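Local coordinates for VgrG protein (Vibrio cholerae, PDB 4E1C) that probably cross-links actin through its actin cross-linking domain, using ATP and magnesium ions to join actin monomers covalently, at residues A[173-178]-A[353-358]. Residues are numbered along the deposited sequence; the frame is centred on the assembly and turned at random.
Sequences QQATVG and RTVPNE. With MG (magnesium ion), chain D; ADP (adenosine-5'-diphosphate), chain B; SO4 (sulfate ion), chain F.
Gln174 and Val355 bring the two backbones closest, their CA atoms 5.6 Å apart, where strand 167-180 runs past the loop leaving its antiparallel neighbour, strand 345-352, in the actin cross-linking domain, beside its ADP site. Ala175 is backbone-bonded to Phe352, but no direct hydrogen bond joins 173-178 to 353-358. Water takes over: one molecule lies within hydrogen-bonding distance of Gln173 O and of Arg353 O (2.7 Å from the latter), while a second accepts from Val355 N at 2.9 Å and can donate to Gln173 O; both have more acceptors nearby than protons to give. Apolar contact falls to one branch of Val355. The side chain holds CG1 anti to its backbone N (chi1 -178°), which turns CG2 to the strand, near Gln173 O, 3.8 Å from Gln174 CA and 4.4 Å from Ala175 CB. Gln174 bends at chi2 (101°), passing CG within 3.5 Å of Arg353 O and presenting OE1 to a magnesium ion that Glu351 also binds; further along the strand, Thr176 packs against the ADP ribose. Glu351 hydrogen-bonds NH1 of Arg353. The guanidinium meets a sulfate, probably a crystallisation additive, edge-on: NH1 donates to O4, and NH2 to O2 at 2.8 Å, almost straight at 174°.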
# COMPACT_ATOMS: atom_id res chain seq x y z
N GLN A 173 -10.37 -1.92 5.17
CA GLN A 173 -9.96 -0.71 4.45
C GLN A 173 -8.62 -0.09 4.78
O GLN A 173 -8.25 0.03 5.95
CB GLN A 173 -11.06 0.35 4.52
CG GLN A 173 -12.36 -0.08 3.84
CD GLN A 173 -13.52 0.88 4.00
OE1 GLN A 173 -13.67 1.56 5.03
NE2 GLN A 173 -14.42 0.89 3.03
N GLN A 174 -7.92 0.38 3.74
CA GLN A 174 -6.66 1.12 3.83
C GLN A 174 -6.69 2.27 2.83
O GLN A 174 -7.43 2.22 1.86
CB GLN A 174 -5.42 0.25 3.54
CG GLN A 174 -4.94 -0.56 4.72
CD GLN A 174 -5.39 -1.99 4.61
OE1 GLN A 174 -4.90 -2.75 3.76
NE2 GLN A 174 -6.31 -2.38 5.47
N ALA A 175 -5.87 3.29 3.09
CA ALA A 175 -5.69 4.42 2.20
C ALA A 175 -4.18 4.61 2.05
O ALA A 175 -3.45 4.36 3.00
CB ALA A 175 -6.33 5.67 2.80
N THR A 176 -3.72 5.00 0.84
CA THR A 176 -2.31 5.25 0.53
C THR A 176 -2.21 6.68 0.04
O THR A 176 -2.90 7.06 -0.89
CB THR A 176 -1.73 4.21 -0.45
OG1 THR A 176 -1.73 2.93 0.19
CG2 THR A 176 -0.29 4.53 -0.86
N VAL A 177 -1.32 7.48 0.65
CA VAL A 177 -1.17 8.88 0.32
C VAL A 177 0.21 9.06 -0.29
O VAL A 177 1.17 8.53 0.24
CB VAL A 177 -1.44 9.81 1.55
CG1 VAL A 177 -1.05 11.27 1.27
CG2 VAL A 177 -2.91 9.73 1.99
N GLY A 178 0.27 9.81 -1.37
CA GLY A 178 1.51 10.13 -2.07
C GLY A 178 1.76 11.62 -2.01
O GLY A 178 0.86 12.39 -2.32
N ARG A 353 -2.55 1.84 7.71
CA ARG A 353 -2.96 0.47 8.07
C ARG A 353 -4.40 0.42 8.57
O ARG A 353 -5.13 -0.53 8.26
CB ARG A 353 -1.96 -0.15 9.06
CG ARG A 353 -0.53 -0.24 8.48
CD ARG A 353 -0.43 -1.23 7.31
NE ARG A 353 -0.62 -2.61 7.79
CZ ARG A 353 -0.82 -3.67 7.03
NH1 ARG A 353 -0.87 -3.57 5.72
NH2 ARG A 353 -0.95 -4.87 7.59
N THR A 354 -4.79 1.46 9.30
CA THR A 354 -6.14 1.78 9.75
C THR A 354 -6.40 3.17 9.15
O THR A 354 -5.55 4.06 9.25
CB THR A 354 -6.22 1.78 11.30
OG1 THR A 354 -6.03 0.45 11.76
CG2 THR A 354 -7.57 2.28 11.84
N VAL A 355 -7.57 3.36 8.53
CA VAL A 355 -7.92 4.67 7.98
C VAL A 355 -8.25 5.62 9.16
O VAL A 355 -9.17 5.32 9.93
CB VAL A 355 -9.06 4.60 6.93
CG1 VAL A 355 -9.35 5.98 6.34
CG2 VAL A 355 -8.73 3.60 5.81
N PRO A 356 -7.49 6.74 9.34
CA PRO A 356 -7.82 7.70 10.41
C PRO A 356 -9.06 8.52 10.06
O PRO A 356 -9.46 8.56 8.89
CB PRO A 356 -6.57 8.59 10.48
CG PRO A 356 -6.05 8.59 9.06
CD PRO A 356 -6.37 7.23 8.50
N ASN A 357 -9.64 9.22 11.06
CA ASN A 357 -10.83 10.07 10.87
C ASN A 357 -10.70 11.07 9.72
O ASN A 357 -11.66 11.26 8.96
CB ASN A 357 -11.21 10.79 12.18
CG ASN A 357 -11.59 9.89 13.33
OD1 ASN A 357 -11.05 10.00 14.43
ND2 ASN A 357 -12.54 9.00 13.12
N GLU A 358 -9.50 11.67 9.56
CA GLU A 358 -9.17 12.65 8.52
C GLU A 358 -9.31 12.11 7.08
O GLU A 358 -9.47 12.89 6.15
CB GLU A 358 -7.76 13.22 8.73
CG GLU A 358 -7.58 13.98 10.04
CD GLU A 358 -6.95 13.22 11.19
OE1 GLU A 358 -7.23 12.00 11.34
OE2 GLU A 358 -6.21 13.85 11.97
MG MG D . -2.71 -2.81 2.42
PB ADP B . -0.22 -4.31 -3.23
O1B ADP B . 1.21 -4.02 -3.00
O2B ADP B . -0.36 -5.40 -4.34
O3B ADP B . -0.87 -4.82 -1.94
PA ADP B . -0.54 -1.86 -4.79
O1A ADP B . 0.95 -1.79 -4.89
O2A ADP B . -1.14 -2.25 -6.15
O3A ADP B . -0.95 -2.97 -3.71
O5' ADP B . -1.09 -0.44 -4.34
C5' ADP B . -1.65 -0.20 -3.05
C4' ADP B . -2.27 1.18 -3.03
O4' ADP B . -1.36 2.16 -3.57
C3' ADP B . -3.60 1.36 -3.77
O3' ADP B . -4.53 1.94 -2.86
C2' ADP B . -3.25 2.34 -4.89
O2' ADP B . -4.28 3.20 -5.34
C1' ADP B . -2.16 3.14 -4.19
N9 ADP B . -1.35 3.97 -5.07
C8 ADP B . -0.62 3.59 -6.17
N7 ADP B . 0.01 4.58 -6.75
C5 ADP B . -0.32 5.69 -5.98
C6 ADP B . 0.05 7.04 -6.06
N6 ADP B . 0.86 7.53 -7.01
N1 ADP B . -0.44 7.89 -5.12
C2 ADP B . -1.26 7.41 -4.18
N3 ADP B . -1.69 6.15 -4.02
C4 ADP B . -1.17 5.33 -4.95
S SO4 F . -1.06 -7.22 4.49
O1 SO4 F . -2.04 -8.13 3.90
O2 SO4 F . -1.41 -7.00 5.88
O3 SO4 F . 0.27 -7.82 4.38
O4 SO4 F . -1.09 -5.96 3.76
O HOH W 1 -7.66 -1.47 8.18
O HOH W 2 -9.85 1.53 8.31